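Local coordinates for pesticidal crystal protein Cry4Aa (Bacillus thuringiensis, PDB 2C9K), which kills mosquito larvae by binding to midgut epithelial cells and promoting their colloid-osmotic lysis, at residues L346-I360 with N372-L386. Residues are numbered along the deposited sequence; the frame is centred on the assembly and turned at random.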
loop_
_atom_site.group_PDB
_atom_site.type_symbol
_atom_site.label_atom_id
_atom_site.label_comp_id
_atom_site.label_asym_id
_atom_site.label_seq_id
_atom_site.Cartn_x
_atom_site.Cartn_y
_atom_site.Cartn_z
ATOM N N LEU A 346 12.119 -11.306 21.134
ATOM C CA LEU A 346 10.693 -11.619 20.976
ATOM C C LEU A 346 10.518 -12.277 19.605
ATOM O O LEU A 346 10.627 -11.612 18.572
ATOM C CB LEU A 346 9.829 -10.358 21.031
ATOM C CG LEU A 346 8.401 -10.562 20.496
ATOM C CD1 LEU A 346 7.657 -11.542 21.381
ATOM C CD2 LEU A 346 7.657 -9.239 20.450
ATOM N N GLY A 347 10.259 -13.580 19.600
ATOM C CA GLY A 347 10.095 -14.302 18.351
ATOM C C GLY A 347 8.676 -14.278 17.826
ATOM O O GLY A 347 7.758 -13.840 18.517
ATOM N N LEU A 348 8.498 -14.757 16.598
ATOM C CA LEU A 348 7.190 -14.790 15.954
ATOM C C LEU A 348 7.124 -15.926 14.939
ATOM O O LEU A 348 7.969 -16.026 14.058
ATOM C CB LEU A 348 6.922 -13.459 15.245
ATOM C CG LEU A 348 6.791 -12.200 16.114
ATOM C CD1 LEU A 348 6.781 -10.961 15.233
ATOM C CD2 LEU A 348 5.521 -12.275 16.948
ATOM N N ALA A 349 6.121 -16.788 15.062
ATOM C CA ALA A 349 5.966 -17.902 14.131
ATOM C C ALA A 349 5.154 -17.444 12.934
ATOM O O ALA A 349 4.759 -16.288 12.851
ATOM C CB ALA A 349 5.269 -19.066 14.811
ATOM N N THR A 350 4.897 -18.349 12.003
ATOM C CA THR A 350 4.127 -17.984 10.832
ATOM C C THR A 350 2.681 -17.716 11.230
ATOM O O THR A 350 2.123 -18.391 12.097
ATOM C CB THR A 350 4.172 -19.090 9.777
ATOM O OG1 THR A 350 5.501 -19.626 9.717
ATOM C CG2 THR A 350 3.803 -18.519 8.394
ATOM N N ASN A 351 2.084 -16.717 10.591
ATOM C CA ASN A 351 0.708 -16.331 10.872
ATOM C C ASN A 351 0.537 -15.731 12.272
ATOM O O ASN A 351 -0.545 -15.799 12.866
ATOM C CB ASN A 351 -0.221 -17.526 10.671
ATOM C CG ASN A 351 -0.304 -17.952 9.213
ATOM O OD1 ASN A 351 -0.648 -17.148 8.338
ATOM N ND2 ASN A 351 0.013 -19.217 8.944
ATOM N N ILE A 352 1.624 -15.153 12.783
ATOM C CA ILE A 352 1.641 -14.478 14.079
ATOM C C ILE A 352 2.261 -13.095 13.818
ATOM O O ILE A 352 3.467 -12.968 13.581
ATOM C CB ILE A 352 2.476 -15.252 15.135
ATOM C CG1 ILE A 352 1.638 -16.376 15.762
ATOM C CG2 ILE A 352 2.946 -14.299 16.226
ATOM C CD1 ILE A 352 1.433 -17.569 14.878
ATOM N N TYR A 353 1.425 -12.061 13.860
ATOM C CA TYR A 353 1.885 -10.714 13.574
ATOM C C TYR A 353 1.658 -9.670 14.652
ATOM O O TYR A 353 0.798 -9.813 15.520
ATOM C CB TYR A 353 1.230 -10.227 12.284
ATOM C CG TYR A 353 1.098 -11.299 11.229
ATOM C CD1 TYR A 353 -0.121 -11.937 11.005
ATOM C CD2 TYR A 353 2.197 -11.691 10.465
ATOM C CE1 TYR A 353 -0.240 -12.943 10.048
ATOM C CE2 TYR A 353 2.089 -12.695 9.505
ATOM C CZ TYR A 353 0.869 -13.319 9.304
ATOM O OH TYR A 353 0.769 -14.336 8.381
ATOM N N ILE A 354 2.447 -8.606 14.573
ATOM C CA ILE A 354 2.339 -7.488 15.497
ATOM C C ILE A 354 1.488 -6.449 14.754
ATOM O O ILE A 354 1.880 -5.981 13.689
ATOM C CB ILE A 354 3.745 -6.921 15.836
ATOM C CG1 ILE A 354 4.582 -8.004 16.522
ATOM C CG2 ILE A 354 3.635 -5.731 16.763
ATOM C CD1 ILE A 354 6.045 -7.643 16.705
ATOM N N PHE A 355 0.321 -6.110 15.299
ATOM C CA PHE A 355 -0.563 -5.157 14.637
ATOM C C PHE A 355 -0.724 -3.851 15.399
ATOM O O PHE A 355 -1.349 -2.907 14.912
ATOM C CB PHE A 355 -1.932 -5.790 14.407
ATOM C CG PHE A 355 -2.727 -5.994 15.663
ATOM C CD1 PHE A 355 -3.337 -4.915 16.302
ATOM C CD2 PHE A 355 -2.886 -7.259 16.200
ATOM C CE1 PHE A 355 -4.101 -5.097 17.461
ATOM C CE2 PHE A 355 -3.644 -7.454 17.358
ATOM C CZ PHE A 355 -4.254 -6.368 17.988
ATOM N N LEU A 356 -0.166 -3.806 16.601
ATOM C CA LEU A 356 -0.224 -2.615 17.433
ATOM C C LEU A 356 0.783 -2.769 18.559
ATOM O O LEU A 356 0.934 -3.857 19.115
ATOM C CB LEU A 356 -1.620 -2.446 18.037
ATOM C CG LEU A 356 -1.853 -1.212 18.919
ATOM C CD1 LEU A 356 -1.830 0.053 18.067
ATOM C CD2 LEU A 356 -3.186 -1.331 19.613
ATOM N N LEU A 357 1.504 -1.705 18.882
ATOM C CA LEU A 357 2.431 -1.806 19.991
ATOM C C LEU A 357 2.491 -0.534 20.791
ATOM O O LEU A 357 2.083 0.535 20.329
ATOM C CB LEU A 357 3.836 -2.212 19.549
ATOM C CG LEU A 357 4.671 -1.325 18.653
ATOM C CD1 LEU A 357 6.141 -1.701 18.822
ATOM C CD2 LEU A 357 4.224 -1.499 17.214
ATOM N N ASN A 358 2.986 -0.678 22.012
ATOM C CA ASN A 358 3.094 0.421 22.949
ATOM C C ASN A 358 4.555 0.555 23.301
ATOM O O ASN A 358 5.183 -0.427 23.672
ATOM C CB ASN A 358 2.294 0.078 24.202
ATOM C CG ASN A 358 2.074 1.266 25.098
ATOM O OD1 ASN A 358 3.025 1.890 25.578
ATOM N ND2 ASN A 358 0.808 1.587 25.339
ATOM N N VAL A 359 5.110 1.753 23.178
ATOM C CA VAL A 359 6.516 1.931 23.517
ATOM C C VAL A 359 6.735 3.001 24.584
ATOM O O VAL A 359 6.092 4.055 24.567
ATOM C CB VAL A 359 7.367 2.281 22.269
ATOM C CG1 VAL A 359 7.053 1.313 21.144
ATOM C CG2 VAL A 359 7.113 3.703 21.836
ATOM N N ILE A 360 7.624 2.690 25.525
ATOM C CA ILE A 360 7.988 3.606 26.595
ATOM C C ILE A 360 9.470 3.898 26.419
ATOM O O ILE A 360 10.311 3.009 26.543
ATOM C CB ILE A 360 7.789 3.003 28.011
ATOM C CG1 ILE A 360 6.309 2.699 28.268
ATOM C CG2 ILE A 360 8.303 3.984 29.065
ATOM C CD1 ILE A 360 5.774 1.516 27.478
ATOM N N ASN A 372 16.174 6.542 24.478
ATOM C CA ASN A 372 15.984 5.159 24.045
ATOM C C ASN A 372 14.688 4.502 24.512
ATOM O O ASN A 372 13.999 4.994 25.405
ATOM C CB ASN A 372 17.136 4.297 24.560
ATOM C CG ASN A 372 18.468 4.719 24.017
ATOM O OD1 ASN A 372 18.786 5.908 23.966
ATOM N ND2 ASN A 372 19.273 3.741 23.617
ATOM N N ILE A 373 14.385 3.362 23.898
ATOM C CA ILE A 373 13.214 2.575 24.251
ATOM C C ILE A 373 13.640 1.692 25.425
ATOM O O ILE A 373 14.686 1.044 25.374
ATOM C CB ILE A 373 12.770 1.663 23.073
ATOM C CG1 ILE A 373 12.290 2.516 21.899
ATOM C CG2 ILE A 373 11.661 0.730 23.523
ATOM C CD1 ILE A 373 11.847 1.709 20.695
ATOM N N SER A 374 12.845 1.673 26.487
ATOM C CA SER A 374 13.180 0.855 27.641
ATOM C C SER A 374 12.113 -0.207 27.884
ATOM O O SER A 374 12.332 -1.149 28.643
ATOM C CB SER A 374 13.341 1.725 28.895
ATOM O OG SER A 374 12.095 2.246 29.334
ATOM N N LYS A 375 10.966 -0.067 27.230
ATOM C CA LYS A 375 9.890 -1.035 27.400
ATOM C C LYS A 375 8.933 -1.065 26.200
ATOM O O LYS A 375 8.647 -0.028 25.593
ATOM C CB LYS A 375 9.111 -0.707 28.676
ATOM C CG LYS A 375 7.994 -1.682 28.989
ATOM C CD LYS A 375 7.099 -1.150 30.090
ATOM C CE LYS A 375 5.951 -2.109 30.370
ATOM N NZ LYS A 375 6.462 -3.452 30.753
ATOM N N MET A 376 8.439 -2.254 25.860
ATOM C CA MET A 376 7.514 -2.380 24.739
ATOM C C MET A 376 6.402 -3.400 24.956
ATOM O O MET A 376 6.630 -4.499 25.446
ATOM C CB MET A 376 8.268 -2.731 23.454
ATOM C CG MET A 376 9.130 -1.613 22.920
ATOM S SD MET A 376 9.990 -2.103 21.428
ATOM C CE MET A 376 11.402 -2.945 22.136
ATOM N N ASP A 377 5.195 -3.011 24.574
ATOM C CA ASP A 377 4.028 -3.863 24.693
ATOM C C ASP A 377 3.516 -4.147 23.299
ATOM O O ASP A 377 2.953 -3.262 22.646
ATOM C CB ASP A 377 2.920 -3.159 25.475
ATOM C CG ASP A 377 3.231 -3.037 26.941
ATOM O OD1 ASP A 377 2.505 -2.282 27.625
ATOM O OD2 ASP A 377 4.188 -3.695 27.411
ATOM N N PHE A 378 3.706 -5.381 22.845
ATOM C CA PHE A 378 3.242 -5.774 21.528
ATOM C C PHE A 378 1.834 -6.350 21.584
ATOM O O PHE A 378 1.462 -7.048 22.529
ATOM C CB PHE A 378 4.190 -6.809 20.916
ATOM C CG PHE A 378 5.611 -6.341 20.818
ATOM C CD1 PHE A 378 6.478 -6.472 21.901
ATOM C CD2 PHE A 378 6.079 -5.737 19.658
ATOM C CE1 PHE A 378 7.790 -6.006 21.829
ATOM C CE2 PHE A 378 7.390 -5.268 19.579
ATOM C CZ PHE A 378 8.247 -5.403 20.669
ATOM N N PHE A 379 1.042 -6.019 20.574
ATOM C CA PHE A 379 -0.305 -6.542 20.462
ATOM C C PHE A 379 -0.278 -7.416 19.220
ATOM O O PHE A 379 -0.467 -6.957 18.095
ATOM C CB PHE A 379 -1.317 -5.413 20.353
ATOM C CG PHE A 379 -1.589 -4.735 21.664
ATOM C CD1 PHE A 379 -2.036 -5.476 22.758
ATOM C CD2 PHE A 379 -1.395 -3.365 21.815
ATOM C CE1 PHE A 379 -2.287 -4.863 23.985
ATOM C CE2 PHE A 379 -1.643 -2.741 23.037
ATOM C CZ PHE A 379 -2.091 -3.493 24.127
ATOM N N ILE A 380 0.009 -8.687 19.476
ATOM C CA ILE A 380 0.142 -9.743 18.481
ATOM C C ILE A 380 -1.183 -10.403 18.113
ATOM O O ILE A 380 -2.151 -10.353 18.874
ATOM C CB ILE A 380 1.117 -10.807 19.030
ATOM C CG1 ILE A 380 2.506 -10.177 19.178
ATOM C CG2 ILE A 380 1.130 -12.042 18.154
ATOM C CD1 ILE A 380 3.522 -11.024 19.903
ATOM N N THR A 381 -1.225 -11.006 16.932
ATOM C CA THR A 381 -2.419 -11.703 16.484
ATOM C C THR A 381 -2.010 -13.038 15.872
ATOM O O THR A 381 -1.010 -13.120 15.153
ATOM C CB THR A 381 -3.214 -10.873 15.433
ATOM O OG1 THR A 381 -4.429 -11.558 15.108
ATOM C CG2 THR A 381 -2.393 -10.664 14.154
ATOM N N ASN A 382 -2.765 -14.090 16.171
ATOM C CA ASN A 382 -2.453 -15.402 15.617
ATOM C C ASN A 382 -3.603 -15.911 14.768
ATOM O O ASN A 382 -3.584 -17.041 14.298
ATOM C CB ASN A 382 -2.146 -16.410 16.729
ATOM C CG ASN A 382 -3.369 -16.772 17.556
ATOM O OD1 ASN A 382 -3.262 -17.521 18.524
ATOM N ND2 ASN A 382 -4.533 -16.247 17.182
ATOM N N GLY A 383 -4.614 -15.072 14.586
ATOM C CA GLY A 383 -5.747 -15.472 13.783
ATOM C C GLY A 383 -6.966 -15.887 14.581
ATOM O O GLY A 383 -8.079 -15.820 14.057
ATOM N N THR A 384 -6.784 -16.315 15.829
ATOM C CA THR A 384 -7.934 -16.728 16.636
ATOM C C THR A 384 -8.095 -15.920 17.920
ATOM O O THR A 384 -9.172 -15.902 18.517
ATOM C CB THR A 384 -7.880 -18.243 17.000
ATOM O OG1 THR A 384 -7.031 -18.451 18.136
ATOM C CG2 THR A 384 -7.342 -19.048 15.828
ATOM N N ARG A 385 -7.030 -15.256 18.352
ATOM C CA ARG A 385 -7.112 -14.458 19.567
ATOM C C ARG A 385 -5.999 -13.428 19.710
ATOM O O ARG A 385 -5.013 -13.447 18.977
ATOM C CB ARG A 385 -7.123 -15.366 20.801
ATOM C CG ARG A 385 -5.810 -16.065 21.095
ATOM C CD ARG A 385 -5.850 -16.694 22.489
ATOM N NE ARG A 385 -4.552 -17.212 22.921
ATOM C CZ ARG A 385 -3.898 -18.208 22.323
ATOM N NH1 ARG A 385 -4.417 -18.809 21.253
ATOM N NH2 ARG A 385 -2.720 -18.602 22.797
ATOM N N LEU A 386 -6.177 -12.526 20.670
ATOM C CA LEU A 386 -5.203 -11.476 20.946
ATOM C C LEU A 386 -4.157 -11.988 21.938
ATOM O O LEU A 386 -4.499 -12.509 22.995
ATOM C CB LEU A 386 -5.929 -10.243 21.506
ATOM C CG LEU A 386 -5.178 -9.004 21.994
ATOM C CD1 LEU A 386 -4.510 -9.313 23.306
ATOM C CD2 LEU A 386 -4.168 -8.552 20.958
#
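Phe355 has its CG wedged between backbone N and carbonyl carbon (chi1 71°), which turns the ring back over Phe379. Phe379 O lies above one face, toward the rim, and Phe379 CB packs over the same ring. Thr381 CB meets its edge, 3.7 Å from Phe355 CD2. Phe378 lies on the other side of the sheet. With CG anti to its carbonyl carbon (chi1 -57°), its ring turns a face to Leu346 CD2. Leu346 comes from the opposite direction, from a strand of a second sheet. Its CD2 makes a CH-pi contact 3.5 Å from the Phe378 ring centroid. Ile354 CG2 sits at the ring edge, and Ile354 CD1 lies 3.5 Å from Phe378 CD2. Ile380 extends this apolar layer to Ile352 and Leu348.

The backbones form an antiparallel hairpin, 353-362 with 373-381. Two classic beta bulges interrupt it. At one, Phe355 and Leu356 both face Phe379; the bond from Phe355 N to Phe379 O is 3.0 Å long, that from Leu356 N weak. At the other, Ser374 and Lys375 face Ile360, whose O accepts from Ser374 N at 2.9 Å and also from Lys375 N. Between them, Asn358 N bonds to Asp377 O at 2.7 Å, and Asp377 N bonds back to Asn358 O.

Strands 386-392 and 402-407 flank the hairpin. Lys375 NZ forms a salt bridge with Glu390, which probably eases the closeness of Glu390 to Asp377. Leu346, Ile354 and Phe378 thus form an apolar seam between two sheets of the beta prism, the middle domain of three-domain Cry toxins. The other face is mixed: Leu356 packs on Phe379, and Asn358, Asp377 and Lys375 bring polar groups further along.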